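Local coordinates for PixA inclusion body protein (Burkholderia cenocepacia, PDB 4LZK), which is of unknown function but belongs to the PixA inclusion body protein family and folds as a beta sandwich, probably related to cupredoxins, at residues I20-V25 / V82-T87; M55-A60 / L72-N77; Q109-F114 / F146-K151; Y157-F162 / F179-A184. All blocks are in the same frame, centred on the assembly; numbering follows the deposited sequence.

Contact 1. Residues I20-V25 / V82-T87; sequences IQILAV and VSLMGT
Ile-22 and Leu-84 meet where strands 19-26 and 81-88 run parallel within one sheet of the beta sandwich, and they mark the tight part of the pairing: CG2 of Ile-22 comes to 3.5 Å from CD1 of Leu-84. The leucine's CG stands anti to the backbone N (chi1 171°), which brings CD1 back toward the neighbouring strand. On the same face, CD1 of Ile-22 reaches CB of Val-82 at 4.0 Å, while Ile-20 and Val-82 lie side by side and point the same way. Leu-72, Leu-74 and Leu-76 of the facing strand 72-76 press on this row, and Met-55 of the adjacent strand 53-57 flanks it.

The face carrying Gln-21 and Ser-83 is looser. Both residues are partly exposed, and the glutamine side chain comes no closer than 4.5 Å to strand 81-88. Farther along this face the packing closes again, with CD1 of Leu-23 reaching CB of Met-85 (selenomethionine) at 3.9 Å and CG2 of Val-25 beside CG2 of Thr-87. A second subunit packs along this face, its Asn-29 on Gln-21 and its Val-25 on Leu-23. Thr-87 OG1 is hydrogen-bonded to Asp-91 OD1 of its own chain.

Between the two faces the backbones are stitched by five bonds. Ala-24 N donates almost straight to Met-85 O at 2.8 Å, whereas Ser-83 N to Ile-20 O is weak. With these five bonds across the pair, further ones to the flanking strands, and an aliphatic inner face, the chemistry is that of a central, buried strand pair, with subunit packing on its outer side.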
loop_
_atom_site.group_PDB
_atom_site.type_symbol
_atom_site.label_atom_id
_atom_site.label_comp_id
_atom_site.label_asym_id
_atom_site.label_seq_id
_atom_site.Cartn_x
_atom_site.Cartn_y
_atom_site.Cartn_z
ATOM N N ILE C 20 -21.041 -7.160 -5.100
ATOM C CA ILE C 20 -19.908 -6.788 -4.308
ATOM C C ILE C 20 -20.418 -6.304 -2.948
ATOM O O ILE C 20 -21.314 -5.535 -2.859
ATOM C CB ILE C 20 -19.213 -5.620 -4.979
ATOM C CG1 ILE C 20 -18.796 -6.048 -6.389
ATOM C CG2 ILE C 20 -18.005 -5.238 -4.152
ATOM C CD1 ILE C 20 -18.532 -4.810 -7.250
ATOM N N GLN C 21 -19.880 -6.850 -1.896
ATOM C CA GLN C 21 -20.208 -6.377 -0.601
ATOM C C GLN C 21 -19.174 -5.380 -0.125
ATOM O O GLN C 21 -17.952 -5.628 -0.199
ATOM C CB GLN C 21 -20.231 -7.581 0.365
ATOM C CG GLN C 21 -21.205 -8.714 0.069
ATOM C CD GLN C 21 -20.754 -9.999 0.804
ATOM O OE1 GLN C 21 -19.645 -10.543 0.536
ATOM N NE2 GLN C 21 -21.579 -10.493 1.657
ATOM N N ILE C 22 -19.647 -4.273 0.469
ATOM C CA ILE C 22 -18.743 -3.272 0.876
ATOM C C ILE C 22 -18.993 -3.016 2.365
ATOM O O ILE C 22 -20.119 -2.895 2.721
ATOM C CB ILE C 22 -18.890 -1.934 0.064
ATOM C CG1 ILE C 22 -18.675 -2.106 -1.445
ATOM C CG2 ILE C 22 -17.980 -0.873 0.632
ATOM C CD1 ILE C 22 -19.148 -0.869 -2.221
ATOM N N LEU C 23 -17.935 -2.941 3.185
ATOM C CA LEU C 23 -18.035 -2.632 4.598
ATOM C C LEU C 23 -17.249 -1.383 4.930
ATOM O O LEU C 23 -15.992 -1.292 4.726
ATOM C CB LEU C 23 -17.632 -3.837 5.480
ATOM C CG LEU C 23 -17.923 -3.683 6.982
ATOM C CD1 LEU C 23 -19.430 -3.657 7.228
ATOM C CD2 LEU C 23 -17.218 -4.799 7.733
ATOM N N ALA C 24 -17.924 -0.410 5.512
ATOM C CA ALA C 24 -17.253 0.738 6.034
ATOM C C ALA C 24 -17.084 0.537 7.525
ATOM O O ALA C 24 -18.030 0.264 8.197
ATOM C CB ALA C 24 -17.982 2.086 5.742
ATOM N N VAL C 25 -15.837 0.662 7.974
ATOM C CA VAL C 25 -15.468 0.490 9.376
ATOM C C VAL C 25 -14.965 1.811 9.935
ATOM O O VAL C 25 -13.921 2.280 9.529
ATOM C CB VAL C 25 -14.428 -0.618 9.541
ATOM C CG1 VAL C 25 -13.973 -0.762 11.024
ATOM C CG2 VAL C 25 -14.988 -1.926 8.975
ATOM N N VAL C 82 -23.842 -3.426 -5.792
ATOM C CA VAL C 82 -23.017 -3.153 -4.581
ATOM C C VAL C 82 -23.942 -3.128 -3.376
ATOM O O VAL C 82 -25.163 -2.937 -3.552
ATOM C CB VAL C 82 -22.202 -1.886 -4.647
ATOM C CG1 VAL C 82 -21.160 -1.952 -5.748
ATOM C CG2 VAL C 82 -23.108 -0.657 -4.813
ATOM N N SER C 83 -23.427 -3.497 -2.224
ATOM C CA SER C 83 -24.238 -3.505 -1.018
ATOM C C SER C 83 -23.315 -3.002 0.063
ATOM O O SER C 83 -22.260 -3.611 0.303
ATOM C CB SER C 83 -24.749 -4.905 -0.694
ATOM O OG SER C 83 -25.495 -4.867 0.567
ATOM N N LEU C 84 -23.704 -1.880 0.688
ATOM C CA LEU C 84 -22.867 -1.121 1.592
ATOM C C LEU C 84 -23.444 -1.218 3.004
ATOM O O LEU C 84 -24.652 -0.999 3.195
ATOM C CB LEU C 84 -22.750 0.346 1.184
ATOM C CG LEU C 84 -22.079 1.284 2.167
ATOM C CD1 LEU C 84 -20.549 0.959 2.221
ATOM C CD2 LEU C 84 -22.287 2.733 1.817
HETATM N N MSE C 85 -22.576 -1.527 3.944
HETATM C CA MSE C 85 -22.895 -1.528 5.387
HETATM C C MSE C 85 -21.838 -0.824 6.143
HETATM O O MSE C 85 -20.727 -0.665 5.649
HETATM C CB MSE C 85 -23.044 -2.975 5.919
HETATM C CG MSE C 85 -23.992 -3.777 5.103
HETATM SE SE MSE C 85 -24.334 -5.606 5.799
HETATM C CE MSE C 85 -25.227 -5.070 7.446
ATOM N N GLY C 86 -22.168 -0.375 7.385
ATOM C CA GLY C 86 -21.218 0.373 8.183
ATOM C C GLY C 86 -21.188 -0.157 9.607
ATOM O O GLY C 86 -22.207 -0.585 10.146
ATOM N N THR C 87 -20.048 -0.088 10.236
ATOM C CA THR C 87 -19.952 -0.517 11.595
ATOM C C THR C 87 -18.748 0.111 12.253
ATOM O O THR C 87 -17.912 0.717 11.584
ATOM C CB THR C 87 -19.823 -2.054 11.654
ATOM O OG1 THR C 87 -20.056 -2.512 13.010
ATOM C CG2 THR C 87 -18.425 -2.574 11.136
#

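Contact 2. Residues M55-A60 / L72-N77; sequences MLNGHA and LGLKLN
Met-55 and Leu-72 bring their CA atoms within 5.6 Å, but two residues on, the CA atoms of Asn-57 and Leu-74 are already 8.4 Å apart. The short strands 55-57 and 72-76 run in roughly the same direction, at 25° to each other, with axes 7.9 Å apart at their closest. That is too far for beta pairing, and the reason lies in the sandwich: strand 53-57 is, within this chain, the outermost strand of one sheet beside 19-26, while 72-76 pairs with 172-186 in the other. The contact is therefore made almost wholly through side chains between sheets.

Leu-72 carries most of it. The selenomethionine Met-55 crosses it at about a right angle and, bent at its last torsion, touches it along its length, by CB, SE and CE: SE lies 3.9 Å from the leucine CB, and the terminal CE lies 4.1 Å from CD2. Beyond the leucine, the selenium end of Met-55 continues onto Trp-180 and Trp-182 of the second sheet.

Asn-57 brings an amide into this apolar setting. Its CG sits between the backbone N and the carbonyl carbon (chi1 64°), a placement that turns the amide toward the two leucines. Its CG is 3.9 Å from CD1 of Leu-74, and its OD1 is 3.3 Å from CD1 of Leu-72. Both polar ends are nevertheless provided for. OD1 takes part in a hydrogen bond with the hydroxyl of Ser-65, and ND2 donates to Gly-58 O at 3.0 Å, approaching that oxygen from 49° above the carbonyl plane.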
loop_
_atom_site.group_PDB
_atom_site.type_symbol
_atom_site.label_atom_id
_atom_site.label_comp_id
_atom_site.label_asym_id
_atom_site.label_seq_id
_atom_site.Cartn_x
_atom_site.Cartn_y
_atom_site.Cartn_z
HETATM N N MSE C 55 -12.487 1.362 4.367
HETATM C CA MSE C 55 -13.556 0.730 3.525
HETATM C C MSE C 55 -12.949 -0.524 2.900
HETATM O O MSE C 55 -11.829 -0.498 2.473
HETATM C CB MSE C 55 -14.038 1.657 2.448
HETATM C CG MSE C 55 -14.983 2.740 2.981
HETATM SE SE MSE C 55 -15.729 3.913 1.592
HETATM C CE MSE C 55 -17.140 2.751 1.055
ATOM N N LEU C 56 -13.682 -1.609 2.937
ATOM C CA LEU C 56 -13.258 -2.902 2.415
ATOM C C LEU C 56 -14.316 -3.401 1.450
ATOM O O LEU C 56 -15.535 -3.070 1.625
ATOM C CB LEU C 56 -13.205 -3.842 3.573
ATOM C CG LEU C 56 -12.244 -3.393 4.709
ATOM C CD1 LEU C 56 -12.390 -4.390 5.795
ATOM C CD2 LEU C 56 -10.797 -3.225 4.324
ATOM N N ASN C 57 -13.920 -4.208 0.488
ATOM C CA ASN C 57 -14.863 -4.807 -0.414
ATOM C C ASN C 57 -14.388 -6.213 -0.814
ATOM O O ASN C 57 -13.202 -6.533 -0.784
ATOM C CB ASN C 57 -15.105 -3.929 -1.676
ATOM C CG ASN C 57 -13.876 -3.797 -2.500
ATOM O OD1 ASN C 57 -13.054 -2.953 -2.214
ATOM N ND2 ASN C 57 -13.650 -4.759 -3.434
ATOM N N GLY C 58 -15.314 -7.082 -1.104
ATOM C CA GLY C 58 -14.948 -8.435 -1.517
ATOM C C GLY C 58 -14.420 -8.464 -2.933
ATOM O O GLY C 58 -14.644 -7.571 -3.743
ATOM N N HIS C 59 -13.647 -9.478 -3.223
ATOM C CA HIS C 59 -13.033 -9.551 -4.568
ATOM C C HIS C 59 -13.974 -10.103 -5.621
ATOM O O HIS C 59 -14.820 -10.897 -5.334
ATOM C CB HIS C 59 -11.755 -10.360 -4.500
ATOM C CG HIS C 59 -10.731 -9.767 -3.587
ATOM N ND1 HIS C 59 -10.153 -8.541 -3.840
ATOM C CD2 HIS C 59 -10.190 -10.215 -2.423
ATOM C CE1 HIS C 59 -9.284 -8.271 -2.886
ATOM N NE2 HIS C 59 -9.290 -9.264 -2.008
ATOM N N ALA C 60 -13.784 -9.693 -6.860
ATOM C CA ALA C 60 -14.562 -10.186 -7.994
ATOM C C ALA C 60 -13.819 -9.848 -9.295
ATOM O O ALA C 60 -13.035 -8.913 -9.306
ATOM C CB ALA C 60 -15.952 -9.578 -7.994
ATOM N N LEU C 72 -11.821 4.305 -0.499
ATOM C CA LEU C 72 -12.005 3.090 -1.278
ATOM C C LEU C 72 -11.360 3.071 -2.669
ATOM O O LEU C 72 -10.577 2.159 -2.958
ATOM C CB LEU C 72 -13.455 2.598 -1.304
ATOM C CG LEU C 72 -13.595 1.112 -1.750
ATOM C CD1 LEU C 72 -12.744 0.118 -1.005
ATOM C CD2 LEU C 72 -15.042 0.651 -1.765
ATOM N N GLY C 73 -11.660 4.048 -3.523
ATOM C CA GLY C 73 -11.087 4.017 -4.897
ATOM C C GLY C 73 -11.604 2.799 -5.641
ATOM O O GLY C 73 -10.850 2.064 -6.318
ATOM N N LEU C 74 -12.901 2.520 -5.519
ATOM C CA LEU C 74 -13.473 1.289 -6.062
ATOM C C LEU C 74 -13.543 1.389 -7.581
ATOM O O LEU C 74 -13.907 2.427 -8.134
ATOM C CB LEU C 74 -14.884 1.101 -5.542
ATOM C CG LEU C 74 -15.619 -0.145 -5.902
ATOM C CD1 LEU C 74 -15.008 -1.441 -5.370
ATOM C CD2 LEU C 74 -17.098 -0.024 -5.455
ATOM N N LYS C 75 -13.167 0.327 -8.243
ATOM C CA LYS C 75 -13.321 0.281 -9.707
ATOM C C LYS C 75 -14.032 -0.957 -10.036
ATOM O O LYS C 75 -13.595 -2.019 -9.662
ATOM C CB LYS C 75 -11.991 0.289 -10.412
ATOM C CG LYS C 75 -11.302 1.611 -10.302
ATOM C CD LYS C 75 -9.848 1.430 -10.480
ATOM C CE LYS C 75 -9.164 2.669 -11.002
ATOM N NZ LYS C 75 -9.181 2.605 -12.502
ATOM N N LEU C 76 -15.135 -0.862 -10.752
ATOM C CA LEU C 76 -15.875 -2.065 -11.048
ATOM C C LEU C 76 -16.531 -2.023 -12.473
ATOM O O LEU C 76 -16.247 -1.131 -13.242
ATOM C CB LEU C 76 -16.876 -2.341 -9.930
ATOM C CG LEU C 76 -18.233 -1.604 -9.877
ATOM C CD1 LEU C 76 -18.871 -1.660 -8.471
ATOM C CD2 LEU C 76 -18.241 -0.209 -10.340
ATOM N N ASN C 77 -17.322 -3.013 -12.797
ATOM C CA ASN C 77 -17.974 -3.111 -14.112
ATOM C C ASN C 77 -19.386 -2.527 -14.105
ATOM O O ASN C 77 -20.146 -2.794 -13.169
ATOM C CB ASN C 77 -18.005 -4.564 -14.617
ATOM C CG ASN C 77 -16.700 -5.297 -14.390
ATOM O OD1 ASN C 77 -15.814 -5.268 -15.267
ATOM N ND2 ASN C 77 -16.564 -5.979 -13.184
#

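Contact 3. Residues Q109-F114 / F146-K151; sequences QVFAPF and FESVAK
Lys-151 grips Gln-109 with two of the bonds of its ammonium group: NZ donates to the backbone O of Gln-109 at 2.9 Å, in the carbonyl plane on a lone pair, and to the side-chain OE1 of the same residue at 2.7 Å. NZ has a further hydrogen bond just beyond the segments. The lysine chain bends at chi2 (81°), which folds its end back over the loop. Its backbone is engaged too, Lys-151 N donating almost straight to Val-110 O at 2.8 Å.

Two residues back along the strand side, Val-149 O receives Ala-112 N at 3.0 Å. Ala-112 O is in turn satisfied by the hydroxyl of Ser-148, whose OG donates at 2.7 Å from well above the carbonyl plane. Farther on, a water bridges the backbones, donating to Pro-113 O and to Glu-147 O. Phe-111 N is hydrogen-bonded to Glu-156 OE1.

Apolar contacts run alongside. CB of Ser-148 sits over the centre of the Phe-114 ring, 3.4 Å from the centroid, in a CH-pi contact only 6° off the normal; Phe-146 O lies at that ring's edge. CE1 of Phe-111 touches CB of Ala-150 at 4.0 Å, and Phe-111 and Phe-114 pack on Leu-158 of the opposite sheet.

Phe-111 and Ala-150 form a single bridge, so an irregular segment here continues sheet-like pairing with strand 142-149 before regular strand 115-120 begins. This is a connection between the sheets of a beta sandwich, consistent with the cupredoxin-like clan to which the family is assigned.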
loop_
_atom_site.group_PDB
_atom_site.type_symbol
_atom_site.label_atom_id
_atom_site.label_comp_id
_atom_site.label_asym_id
_atom_site.label_seq_id
_atom_site.Cartn_x
_atom_site.Cartn_y
_atom_site.Cartn_z
ATOM N N GLN C 109 -23.343 10.080 -12.531
ATOM C CA GLN C 109 -24.187 9.169 -11.696
ATOM C C GLN C 109 -23.841 7.755 -12.120
ATOM O O GLN C 109 -24.595 7.120 -12.817
ATOM C CB GLN C 109 -25.703 9.474 -11.855
ATOM C CG GLN C 109 -26.567 8.985 -10.697
ATOM C CD GLN C 109 -28.061 8.989 -10.957
ATOM O OE1 GLN C 109 -28.494 8.632 -12.057
ATOM N NE2 GLN C 109 -28.874 9.306 -9.916
ATOM N N VAL C 110 -22.669 7.264 -11.735
ATOM C CA VAL C 110 -22.303 5.931 -12.007
ATOM C C VAL C 110 -23.265 4.923 -11.313
ATOM O O VAL C 110 -23.685 4.003 -11.883
ATOM C CB VAL C 110 -20.906 5.690 -11.433
ATOM C CG1 VAL C 110 -20.529 4.225 -11.447
ATOM C CG2 VAL C 110 -19.894 6.544 -12.214
ATOM N N PHE C 111 -23.628 5.176 -10.097
ATOM C CA PHE C 111 -24.485 4.253 -9.360
ATOM C C PHE C 111 -25.915 4.818 -9.398
ATOM O O PHE C 111 -26.149 6.050 -9.298
ATOM C CB PHE C 111 -24.049 4.114 -7.914
ATOM C CG PHE C 111 -22.775 3.312 -7.765
ATOM C CD1 PHE C 111 -22.787 1.955 -7.867
ATOM C CD2 PHE C 111 -21.580 3.962 -7.618
ATOM C CE1 PHE C 111 -21.627 1.228 -7.814
ATOM C CE2 PHE C 111 -20.400 3.277 -7.575
ATOM C CZ PHE C 111 -20.423 1.883 -7.639
ATOM N N ALA C 112 -26.867 3.883 -9.371
ATOM C CA ALA C 112 -28.263 4.238 -9.184
ATOM C C ALA C 112 -28.388 4.767 -7.793
ATOM O O ALA C 112 -27.445 4.555 -7.008
ATOM C CB ALA C 112 -29.111 3.055 -9.342
ATOM N N PRO C 113 -29.435 5.542 -7.503
ATOM C CA PRO C 113 -29.682 5.937 -6.114
ATOM C C PRO C 113 -29.819 4.634 -5.242
ATOM O O PRO C 113 -30.284 3.589 -5.733
ATOM C CB PRO C 113 -31.020 6.664 -6.176
ATOM C CG PRO C 113 -31.137 7.127 -7.578
ATOM C CD PRO C 113 -30.380 6.200 -8.443
ATOM N N PHE C 114 -29.378 4.698 -4.012
ATOM C CA PHE C 114 -29.285 3.534 -3.160
ATOM C C PHE C 114 -30.585 3.196 -2.482
ATOM O O PHE C 114 -31.385 4.069 -2.201
ATOM C CB PHE C 114 -28.187 3.740 -2.079
ATOM C CG PHE C 114 -26.778 3.529 -2.617
ATOM C CD1 PHE C 114 -26.236 4.419 -3.510
ATOM C CD2 PHE C 114 -26.035 2.397 -2.238
ATOM C CE1 PHE C 114 -24.992 4.180 -4.015
ATOM C CE2 PHE C 114 -24.775 2.200 -2.695
ATOM C CZ PHE C 114 -24.246 3.112 -3.600
ATOM N N PHE C 146 -27.319 -0.884 2.174
ATOM C CA PHE C 146 -27.714 0.127 1.197
ATOM C C PHE C 146 -27.293 -0.421 -0.156
ATOM O O PHE C 146 -26.092 -0.651 -0.381
ATOM C CB PHE C 146 -27.074 1.436 1.578
ATOM C CG PHE C 146 -27.720 2.064 2.814
ATOM C CD1 PHE C 146 -27.340 1.623 4.095
ATOM C CD2 PHE C 146 -28.669 3.014 2.718
ATOM C CE1 PHE C 146 -27.951 2.144 5.234
ATOM C CE2 PHE C 146 -29.264 3.580 3.866
ATOM C CZ PHE C 146 -28.899 3.098 5.130
ATOM N N GLU C 147 -28.235 -0.792 -0.998
ATOM C CA GLU C 147 -27.887 -1.517 -2.235
ATOM C C GLU C 147 -27.983 -0.579 -3.456
ATOM O O GLU C 147 -28.878 0.283 -3.536
ATOM C CB GLU C 147 -28.824 -2.686 -2.446
ATOM C CG GLU C 147 -28.752 -3.742 -1.332
ATOM C CD GLU C 147 -29.721 -4.952 -1.561
ATOM O OE1 GLU C 147 -30.653 -4.893 -2.391
ATOM O OE2 GLU C 147 -29.576 -5.976 -0.860
ATOM N N SER C 148 -27.127 -0.766 -4.419
ATOM C CA SER C 148 -27.262 -0.103 -5.690
ATOM C C SER C 148 -26.684 -0.964 -6.794
ATOM O O SER C 148 -26.353 -2.106 -6.595
ATOM C CB SER C 148 -26.579 1.248 -5.596
ATOM O OG SER C 148 -26.722 2.001 -6.797
ATOM N N VAL C 149 -26.550 -0.390 -8.002
ATOM C CA VAL C 149 -25.962 -1.089 -9.118
ATOM C C VAL C 149 -25.211 0.001 -9.912
ATOM O O VAL C 149 -25.629 1.162 -9.932
ATOM C CB VAL C 149 -27.047 -1.813 -9.994
ATOM C CG1 VAL C 149 -27.952 -0.807 -10.742
ATOM C CG2 VAL C 149 -26.402 -2.776 -10.988
ATOM N N ALA C 150 -24.087 -0.360 -10.495
ATOM C CA ALA C 150 -23.398 0.546 -11.406
ATOM C C ALA C 150 -24.165 0.565 -12.725
ATOM O O ALA C 150 -24.366 -0.500 -13.305
ATOM C CB ALA C 150 -21.959 0.083 -11.648
ATOM N N LYS C 151 -24.526 1.727 -13.229
ATOM C CA LYS C 151 -25.323 1.766 -14.451
ATOM C C LYS C 151 -24.792 2.702 -15.499
ATOM O O LYS C 151 -25.325 2.704 -16.615
ATOM C CB LYS C 151 -26.810 2.089 -14.211
ATOM C CG LYS C 151 -27.068 3.198 -13.256
ATOM C CD LYS C 151 -26.930 4.533 -13.875
ATOM C CE LYS C 151 -27.611 5.617 -13.014
ATOM N NZ LYS C 151 -27.344 6.902 -13.751
HETATM O O HOH W 1 -31.149 0.967 -5.468
#

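Contact 4. Residues Y157-F162 / F179-A184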
loop_
_atom_site.group_PDB
_atom_site.type_symbol
_atom_site.label_atom_id
_atom_site.label_comp_id
_atom_site.label_asym_id
_atom_site.label_seq_id
_atom_site.Cartn_x
_atom_site.Cartn_y
_atom_site.Cartn_z
ATOM N N TYR C 157 -18.002 10.426 -7.052
ATOM C CA TYR C 157 -17.786 10.529 -5.630
ATOM C C TYR C 157 -19.152 10.483 -4.931
ATOM O O TYR C 157 -20.022 11.209 -5.307
ATOM C CB TYR C 157 -16.987 11.782 -5.238
ATOM C CG TYR C 157 -15.697 12.019 -6.037
ATOM C CD1 TYR C 157 -15.094 11.000 -6.808
ATOM C CD2 TYR C 157 -15.064 13.259 -6.034
ATOM C CE1 TYR C 157 -13.949 11.245 -7.610
ATOM C CE2 TYR C 157 -13.883 13.489 -6.792
ATOM C CZ TYR C 157 -13.345 12.504 -7.598
ATOM O OH TYR C 157 -12.155 12.737 -8.328
ATOM N N LEU C 158 -19.275 9.633 -3.907
ATOM C CA LEU C 158 -20.452 9.437 -3.087
ATOM C C LEU C 158 -20.269 9.938 -1.672
ATOM O O LEU C 158 -19.172 9.775 -1.095
ATOM C CB LEU C 158 -20.677 7.942 -3.012
ATOM C CG LEU C 158 -20.837 7.456 -4.452
ATOM C CD1 LEU C 158 -19.814 6.426 -4.899
ATOM C CD2 LEU C 158 -22.252 7.047 -4.681
ATOM N N ALA C 159 -21.297 10.622 -1.105
ATOM C CA ALA C 159 -21.313 10.940 0.266
ATOM C C ALA C 159 -22.139 9.945 1.041
ATOM O O ALA C 159 -23.298 9.728 0.666
ATOM C CB ALA C 159 -21.879 12.339 0.448
ATOM N N THR C 160 -21.611 9.387 2.112
ATOM C CA THR C 160 -22.371 8.448 2.961
ATOM C C THR C 160 -22.514 9.113 4.340
ATOM O O THR C 160 -21.489 9.443 4.979
ATOM C CB THR C 160 -21.651 7.133 3.090
ATOM O OG1 THR C 160 -21.514 6.509 1.765
ATOM C CG2 THR C 160 -22.396 6.227 4.042
ATOM N N SER C 161 -23.743 9.309 4.798
ATOM C CA SER C 161 -24.023 9.923 6.065
ATOM C C SER C 161 -24.440 8.847 7.096
ATOM O O SER C 161 -25.098 7.873 6.755
ATOM C CB SER C 161 -25.160 10.912 5.938
ATOM O OG SER C 161 -24.814 11.893 4.999
ATOM N N PHE C 162 -23.960 8.990 8.318
ATOM C CA PHE C 162 -24.202 8.021 9.353
ATOM C C PHE C 162 -24.420 8.688 10.685
ATOM O O PHE C 162 -23.975 9.795 10.955
ATOM C CB PHE C 162 -23.057 7.015 9.453
ATOM C CG PHE C 162 -21.752 7.575 10.000
ATOM C CD1 PHE C 162 -20.788 8.147 9.146
ATOM C CD2 PHE C 162 -21.408 7.437 11.341
ATOM C CE1 PHE C 162 -19.608 8.602 9.633
ATOM C CE2 PHE C 162 -20.201 7.929 11.811
ATOM C CZ PHE C 162 -19.308 8.484 10.964
ATOM N N PHE C 179 -20.791 12.664 7.761
ATOM C CA PHE C 179 -20.628 12.056 6.491
ATOM C C PHE C 179 -19.211 12.081 5.984
ATOM O O PHE C 179 -18.415 12.973 6.355
ATOM C CB PHE C 179 -21.532 12.712 5.459
ATOM C CG PHE C 179 -21.004 14.016 4.912
ATOM C CD1 PHE C 179 -21.231 15.184 5.584
ATOM C CD2 PHE C 179 -20.378 14.074 3.658
ATOM C CE1 PHE C 179 -20.760 16.415 5.070
ATOM C CE2 PHE C 179 -19.894 15.287 3.172
ATOM C CZ PHE C 179 -20.127 16.471 3.878
ATOM N N TRP C 180 -18.886 11.110 5.142
ATOM C CA TRP C 180 -17.590 11.085 4.483
ATOM C C TRP C 180 -17.813 10.872 2.983
ATOM O O TRP C 180 -18.928 10.456 2.540
ATOM C CB TRP C 180 -16.721 9.999 5.007
ATOM C CG TRP C 180 -16.965 8.594 4.463
ATOM C CD1 TRP C 180 -16.306 8.023 3.408
ATOM C CD2 TRP C 180 -17.872 7.604 4.936
ATOM N NE1 TRP C 180 -16.721 6.778 3.222
ATOM C CE2 TRP C 180 -17.733 6.475 4.085
ATOM C CE3 TRP C 180 -18.796 7.544 5.970
ATOM C CZ2 TRP C 180 -18.476 5.293 4.259
ATOM C CZ3 TRP C 180 -19.536 6.388 6.138
ATOM C CH2 TRP C 180 -19.389 5.274 5.287
ATOM N N VAL C 181 -16.798 11.172 2.193
ATOM C CA VAL C 181 -16.899 11.024 0.780
ATOM C C VAL C 181 -15.933 9.980 0.355
ATOM O O VAL C 181 -14.777 9.959 0.830
ATOM C CB VAL C 181 -16.578 12.359 0.105
ATOM C CG1 VAL C 181 -16.566 12.279 -1.385
ATOM C CG2 VAL C 181 -17.535 13.428 0.589
ATOM N N TRP C 182 -16.363 9.114 -0.557
ATOM C CA TRP C 182 -15.538 8.089 -1.109
ATOM C C TRP C 182 -15.670 8.118 -2.612
ATOM O O TRP C 182 -16.539 8.812 -3.137
ATOM C CB TRP C 182 -15.895 6.739 -0.491
ATOM C CG TRP C 182 -17.291 6.290 -0.505
ATOM C CD1 TRP C 182 -18.298 6.688 0.296
ATOM C CD2 TRP C 182 -17.837 5.233 -1.339
ATOM N NE1 TRP C 182 -19.474 6.014 -0.014
ATOM C CE2 TRP C 182 -19.221 5.094 -0.985
ATOM C CE3 TRP C 182 -17.305 4.418 -2.341
ATOM C CZ2 TRP C 182 -20.055 4.215 -1.607
ATOM C CZ3 TRP C 182 -18.125 3.526 -2.966
ATOM C CH2 TRP C 182 -19.515 3.423 -2.602
ATOM N N GLN C 183 -14.859 7.359 -3.309
ATOM C CA GLN C 183 -14.735 7.476 -4.762
ATOM C C GLN C 183 -14.834 6.102 -5.431
ATOM O O GLN C 183 -14.340 5.079 -4.920
ATOM C CB GLN C 183 -13.360 8.124 -5.154
ATOM C CG GLN C 183 -13.043 9.371 -4.378
ATOM C CD GLN C 183 -11.617 9.904 -4.596
ATOM O OE1 GLN C 183 -10.665 9.143 -4.650
ATOM N NE2 GLN C 183 -11.493 11.225 -4.706
ATOM N N ALA C 184 -15.516 6.078 -6.568
ATOM C CA ALA C 184 -15.733 4.860 -7.288
ATOM C C ALA C 184 -15.801 5.200 -8.817
ATOM O O ALA C 184 -15.979 6.371 -9.189
ATOM C CB ALA C 184 -17.000 4.227 -6.816
#
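Thr-160 lies between two tryptophans of the partner strand, Trp-180 and Trp-182; its carbons serve the first and its oxygen the second. CB stands over the face of Trp-180, 3.7 Å from the centroid of the six-membered ring. From there CG2, anti to the backbone N, runs on along the same indole and comes within 3.4 Å of its CH2. OG1 takes the other direction, anti to the carbonyl carbon (chi1 -62°), and accepts a hydrogen bond from NE1 of Trp-182 at 2.8 Å. The oxygen lies in the plane of that ring, so the indole N-H is used at its edge and the buried donor is satisfied.

The two segments are arms of the beta hairpin 154-167/172-186, antiparallel within the second sheet of the sandwich. Leu-158 with Trp-182 and Thr-160 with Trp-180 are its hydrogen-bonded pairs, each closed by two backbone bonds.

Trp-182 is held on a face as well as at its edge: CD1 of Leu-158 lies 3.8 Å from the centroid of its six-membered ring, 10° off the normal. Trp-180 meets CD1 of Phe-162 at its own edge, with CZ3 3.7 Å away, the two rings inclined at 59°. Ala-24 of the facing sheet packs on Trp-180 too.

On the other face of the hairpin, Gln-183 lies alongside Tyr-157, its CG over one face of the ring in a CH-pi contact, 3.6 Å from CD1. The tyrosine hydroxyl bonds to Leu-76 O of a neighbouring subunit, while Gln-183 OE1 bonds to Asn-71 ND2 of its own chain and to Ser-64 OG of that neighbouring subunit.

Contacts 1 and 4 illustrate how backbone pairing builds the sheets of a sandwich, and contact 2 how side chains join them. Contacts 1 and 4 are buried, one in each sheet; the first is parallel and aliphatic, the second antiparallel and aromatic. Contact 2 is equally buried and touches both: Leu-56 O bonds to Leu-23 N of contact 1, and Leu-74 N to Gln-183 O of contact 4. Contact 3 is nearer the surface, where a lysine, a serine and a water supplement two backbone bonds. Even so, it shares the first sheet with contact 1, where Val-82 N bonds to Ser-148 O, and its Phe-111 reaches Ala-184 of contact 4 across the core.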